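Local atomic coordinates of conserved protein (Methanothermobacter thermautotrophicus, PDB entry 2WNY), a protein that is of unknown function but probably binds RNA, and is encoded in the archaeal exosome superoperon. Residues I27-N32 / Q100-G105; F94-K99 / A115-I120. The protein carries 1 engineered substitution. All blocks are in the same frame, centred on the assembly; numbering follows the deposited sequence.

How the contacts relate
Contact 2 is buried near the centre of the chain, whereas contact 1 is only partly buried, with Glu28 exposed at its edge; their centres lie about 12 Å apart. In contact 2, neighbouring antiparallel strands 92-98 and 115-122 are joined by paired backbone bonds, with leucine and isoleucine on one face and charged or aromatic side chains on the other. Contact 1 sets helix 23-30 against helix 99-103 through small alanines, a leucine and one asparagine bond. Helix 99-103 directly continues strand 92-98, so the two contacts share a continuous piece of chain. They also touch: Ile116 CD1 of contact 2 packs 3.6 Å from Ala102 CB of contact 1, carrying the core up to the helix pair.

Contact 1 (I27-N32 / Q100-G105); sequences IEALRN and QKALEG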
# COMPACT_ATOMS: atom_id res chain seq x y z
N ILE A 27 -10.30 -7.77 -5.41
CA ILE A 27 -9.01 -8.06 -6.01
C ILE A 27 -8.79 -7.13 -7.20
O ILE A 27 -7.68 -6.62 -7.39
CB ILE A 27 -8.88 -9.55 -6.42
CG1 ILE A 27 -8.62 -10.42 -5.17
CG2 ILE A 27 -7.75 -9.75 -7.39
CD1 ILE A 27 -8.93 -11.89 -5.38
N GLU A 28 -9.84 -6.87 -7.99
CA GLU A 28 -9.70 -5.84 -9.05
C GLU A 28 -9.21 -4.50 -8.47
O GLU A 28 -8.33 -3.86 -9.04
CB GLU A 28 -11.01 -5.65 -9.81
CG GLU A 28 -10.91 -4.70 -11.00
CD GLU A 28 -12.28 -4.39 -11.59
OE1 GLU A 28 -13.24 -5.16 -11.35
OE2 GLU A 28 -12.41 -3.37 -12.29
N ALA A 29 -9.80 -4.07 -7.35
CA ALA A 29 -9.35 -2.85 -6.66
C ALA A 29 -7.87 -2.94 -6.23
O ALA A 29 -7.09 -2.03 -6.48
CB ALA A 29 -10.26 -2.55 -5.45
N LEU A 30 -7.49 -4.03 -5.59
CA LEU A 30 -6.07 -4.24 -5.26
C LEU A 30 -5.16 -4.13 -6.47
O LEU A 30 -4.11 -3.50 -6.39
CB LEU A 30 -5.87 -5.61 -4.62
CG LEU A 30 -4.44 -6.13 -4.50
CD1 LEU A 30 -3.67 -5.25 -3.49
CD2 LEU A 30 -4.44 -7.57 -4.03
N ARG A 31 -5.57 -4.73 -7.58
CA ARG A 31 -4.77 -4.70 -8.82
C ARG A 31 -4.75 -3.35 -9.52
O ARG A 31 -4.04 -3.17 -10.51
CB ARG A 31 -5.20 -5.81 -9.77
CG ARG A 31 -4.72 -7.16 -9.24
CD ARG A 31 -5.16 -8.32 -10.09
NE ARG A 31 -4.71 -9.54 -9.43
CZ ARG A 31 -5.21 -10.75 -9.66
NH1 ARG A 31 -6.18 -10.93 -10.54
NH2 ARG A 31 -4.71 -11.79 -8.99
N ASN A 32 -5.54 -2.40 -9.02
CA ASN A 32 -5.37 -1.02 -9.46
C ASN A 32 -4.31 -0.32 -8.63
O ASN A 32 -3.96 0.82 -8.86
CB ASN A 32 -6.69 -0.27 -9.41
CG ASN A 32 -7.60 -0.62 -10.57
OD1 ASN A 32 -7.12 -1.02 -11.62
ND2 ASN A 32 -8.90 -0.51 -10.37
N GLN A 100 -12.82 1.64 -2.42
CA GLN A 100 -13.83 1.88 -3.44
C GLN A 100 -13.25 2.74 -4.54
O GLN A 100 -13.50 2.51 -5.73
CB GLN A 100 -15.07 2.55 -2.83
CG GLN A 100 -15.79 1.72 -1.75
CD GLN A 100 -16.10 0.30 -2.17
OE1 GLN A 100 -16.51 0.02 -3.29
NE2 GLN A 100 -15.88 -0.61 -1.24
N LYS A 101 -12.49 3.74 -4.12
CA LYS A 101 -11.72 4.54 -5.06
C LYS A 101 -10.72 3.70 -5.85
O LYS A 101 -10.64 3.85 -7.08
CB LYS A 101 -11.03 5.70 -4.34
CG LYS A 101 -12.01 6.75 -3.81
CD LYS A 101 -12.87 7.40 -4.91
CE LYS A 101 -12.20 8.64 -5.50
NZ LYS A 101 -13.10 9.36 -6.47
N ALA A 102 -9.99 2.81 -5.19
CA ALA A 102 -9.10 1.89 -5.92
C ALA A 102 -9.84 1.09 -6.99
O ALA A 102 -9.32 0.88 -8.08
CB ALA A 102 -8.39 0.93 -4.93
N LEU A 103 -11.06 0.65 -6.71
CA LEU A 103 -11.80 -0.11 -7.70
C LEU A 103 -12.07 0.77 -8.93
O LEU A 103 -12.10 0.28 -10.07
CB LEU A 103 -13.11 -0.66 -7.12
CG LEU A 103 -14.02 -1.37 -8.12
CD1 LEU A 103 -13.36 -2.64 -8.61
CD2 LEU A 103 -15.34 -1.68 -7.44
N GLU A 104 -12.24 2.07 -8.71
CA GLU A 104 -12.42 3.00 -9.83
C GLU A 104 -11.08 3.48 -10.41
O GLU A 104 -11.07 4.34 -11.27
CB GLU A 104 -13.31 4.19 -9.44
CG GLU A 104 -14.66 3.84 -8.83
CD GLU A 104 -15.59 3.09 -9.80
OE1 GLU A 104 -15.65 3.49 -10.99
OE2 GLU A 104 -16.27 2.12 -9.36
N GLY A 105 -9.97 2.92 -9.95
CA GLY A 105 -8.64 3.26 -10.49
C GLY A 105 -8.06 4.54 -9.91
O GLY A 105 -7.21 5.18 -10.53
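With chi1 at -77°, Asn32 sets its CG beside its own backbone N, and the amide reaches across to the last turn of helix 99-103, where ND2 meets Ala102 O. Leu103 differs: its CG is anti to the backbone N (chi1 175°), and with the next torsion this brings CD1 toward helix 23-30 although the CB bond heads away from it. There CD1 lies against the extended chain of Glu28, 3.6 Å from Glu28 CD, so that a methyl group rests on the carboxylate carbon and on the aliphatic part leading to it. Between these two outer contacts the helices come close at Ala29, whose CB stands 3.5 Å from Leu103 N. The small side chain of Ala29, with that of Ala102 beside it, allows the CA atoms of Ala29 and Leu103 to approach to 3.8 Å. The bond from Asn32 ND2 to Ala102 O is 2.7 Å long, with an angle of 156° at the hydrogen, and lies in the carbonyl plane. Farther along, the backbone O of Asn32 receives Trp107 NE1, a second tie between Asn32 and the chain after helix 99-103. Ala102 O also accepts from Gly105 N, part of the Schellman motif in which Gly105, at positive phi, ends helix 99-103. Two N-H groups thus satisfy this oxygen at the helix end, where a carbonyl would otherwise lack its next-turn partner, and the donor from Asn32 ties the turn at that residue to the end of helix 99-103.

Contact 2 (F94-K99 / A115-I120); sequences FLRLDK and AIHLKI
One face of the Arg96 guanidinium receives the imidazole of His117, whose NE2 stands 3.6 Å above the plane, displaced from the centre of the group. The two planes are 46° apart, and Arg96 NE comes within 3.6 Å of His117 CD2. The extended Arg96 chain runs alongside His117, with both side chains leaving the sheet in the same direction from a non-hydrogen-bonded pair. His117 ND1 makes a weak bond to Ala115 O of its own strand. On the face of the sheet that carries Arg96 and His117, the Phe94 ring meets Lys119 obliquely, CE1 lying 3.5 Å from Lys119 CG. Lys119 CG is opposite its backbone N (chi1 179°), which brings the methylenes beside the ring. Leu95 and Leu118 form a hydrogen-bonded pair, with Leu118 N 2.7 Å from Leu95 O and a reciprocal bond from Leu95 N to Leu118 O. Leu97 and Ile116 repeat the arrangement, Ile116 N lying 2.8 Å from Leu97 O. Leu95, Leu97, Ile116 and Leu118 point to the opposite face of the sheet, where Leu97 CD1 meets Leu118 CD1 at 4.0 Å; Phe72 and Phe76 of helix 62-76 pack on Leu95 and Phe68 on Leu118. Asp98 is the N-cap of helix 99-103, its OD2 accepting from Lys101 N, while Lys99 NZ forms salt bridges with Asp114 and Glu21. Strand 8-17 flanks 115-122 and strand 109-110 flanks 92-98, placing this pair inside an antiparallel sheet whose Leu/Ile face is covered by helix 62-76 and, at the Ile116 end, by helices 23-30 and 99-103, as in a two-layer alpha/beta sandwich.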
# COMPACT_ATOMS: atom_id res chain seq x y z
N PHE A 94 3.69 3.67 5.87
CA PHE A 94 2.38 3.04 5.94
C PHE A 94 1.35 3.90 5.24
O PHE A 94 1.10 5.05 5.63
CB PHE A 94 1.95 2.84 7.38
CG PHE A 94 2.72 1.79 8.09
CD1 PHE A 94 2.22 0.49 8.19
CD2 PHE A 94 3.94 2.08 8.69
CE1 PHE A 94 2.93 -0.50 8.88
CE2 PHE A 94 4.66 1.10 9.38
CZ PHE A 94 4.15 -0.19 9.48
N LEU A 95 0.76 3.33 4.20
CA LEU A 95 -0.16 4.05 3.34
C LEU A 95 -1.43 3.25 3.17
O LEU A 95 -1.40 2.08 2.76
CB LEU A 95 0.50 4.30 1.98
CG LEU A 95 -0.34 5.03 0.94
CD1 LEU A 95 -0.76 6.43 1.45
CD2 LEU A 95 0.43 5.12 -0.37
N ARG A 96 -2.55 3.88 3.51
CA ARG A 96 -3.87 3.28 3.33
C ARG A 96 -4.60 4.01 2.21
O ARG A 96 -4.67 5.24 2.20
CB ARG A 96 -4.69 3.43 4.61
CG ARG A 96 -4.04 2.91 5.85
CD ARG A 96 -4.99 2.98 7.02
NE ARG A 96 -4.31 2.58 8.25
CZ ARG A 96 -4.91 2.31 9.40
NH1 ARG A 96 -6.23 2.38 9.50
NH2 ARG A 96 -4.19 1.95 10.45
N LEU A 97 -5.18 3.23 1.31
CA LEU A 97 -5.89 3.80 0.17
C LEU A 97 -7.33 3.31 0.18
O LEU A 97 -7.60 2.14 0.53
CB LEU A 97 -5.20 3.41 -1.14
CG LEU A 97 -3.75 3.89 -1.39
CD1 LEU A 97 -3.10 3.12 -2.56
CD2 LEU A 97 -3.66 5.39 -1.63
N ASP A 98 -8.25 4.21 -0.17
CA ASP A 98 -9.67 3.89 -0.21
C ASP A 98 -9.92 2.74 -1.17
O ASP A 98 -9.49 2.77 -2.32
CB ASP A 98 -10.51 5.11 -0.61
CG ASP A 98 -12.00 4.86 -0.44
OD1 ASP A 98 -12.53 5.22 0.62
OD2 ASP A 98 -12.62 4.24 -1.32
N LYS A 99 -10.58 1.70 -0.68
CA LYS A 99 -10.84 0.53 -1.49
C LYS A 99 -11.82 0.81 -2.64
O LYS A 99 -11.66 0.28 -3.72
CB LYS A 99 -11.35 -0.60 -0.61
CG LYS A 99 -11.53 -1.91 -1.37
CD LYS A 99 -11.64 -3.10 -0.41
CE LYS A 99 -12.94 -3.05 0.31
NZ LYS A 99 -13.14 -4.14 1.36
N ALA A 115 -9.86 -0.01 3.94
CA ALA A 115 -8.77 0.41 3.09
C ALA A 115 -7.92 -0.73 2.58
O ALA A 115 -7.98 -1.86 3.09
CB ALA A 115 -7.90 1.45 3.82
N ILE A 116 -7.14 -0.42 1.56
CA ILE A 116 -6.05 -1.25 1.13
C ILE A 116 -4.83 -0.77 1.93
O ILE A 116 -4.41 0.38 1.78
CB ILE A 116 -5.80 -1.09 -0.38
CG1 ILE A 116 -7.11 -1.38 -1.14
CG2 ILE A 116 -4.67 -2.03 -0.84
CD1 ILE A 116 -6.96 -1.49 -2.64
N HIS A 117 -4.30 -1.62 2.81
CA HIS A 117 -3.22 -1.17 3.68
C HIS A 117 -1.91 -1.58 3.02
O HIS A 117 -1.70 -2.77 2.75
CB HIS A 117 -3.29 -1.83 5.06
CG HIS A 117 -4.50 -1.46 5.88
ND1 HIS A 117 -5.78 -1.83 5.53
CD2 HIS A 117 -4.60 -0.82 7.07
CE1 HIS A 117 -6.63 -1.38 6.44
NE2 HIS A 117 -5.94 -0.77 7.38
N LEU A 118 -1.03 -0.62 2.79
CA LEU A 118 0.32 -0.92 2.32
C LEU A 118 1.37 -0.61 3.39
O LEU A 118 1.34 0.46 4.03
CB LEU A 118 0.63 -0.15 1.05
CG LEU A 118 -0.47 -0.16 -0.02
CD1 LEU A 118 -0.14 0.86 -1.10
CD2 LEU A 118 -0.63 -1.53 -0.62
N LYS A 119 2.25 -1.57 3.62
CA LYS A 119 3.43 -1.33 4.44
C LYS A 119 4.60 -1.34 3.47
O LYS A 119 5.02 -2.41 2.98
CB LYS A 119 3.58 -2.39 5.53
CG LYS A 119 4.82 -2.20 6.41
CD LYS A 119 4.90 -3.24 7.53
CE LYS A 119 5.65 -4.51 7.10
NZ LYS A 119 7.08 -4.24 6.71
N ILE A 120 5.10 -0.16 3.15
CA ILE A 120 6.15 -0.02 2.15
C ILE A 120 7.54 0.11 2.80
O ILE A 120 7.84 1.12 3.45
CB ILE A 120 5.88 1.19 1.22
CG1 ILE A 120 4.50 1.11 0.57
CG2 ILE A 120 6.99 1.28 0.12
CD1 ILE A 120 4.01 2.46 -0.05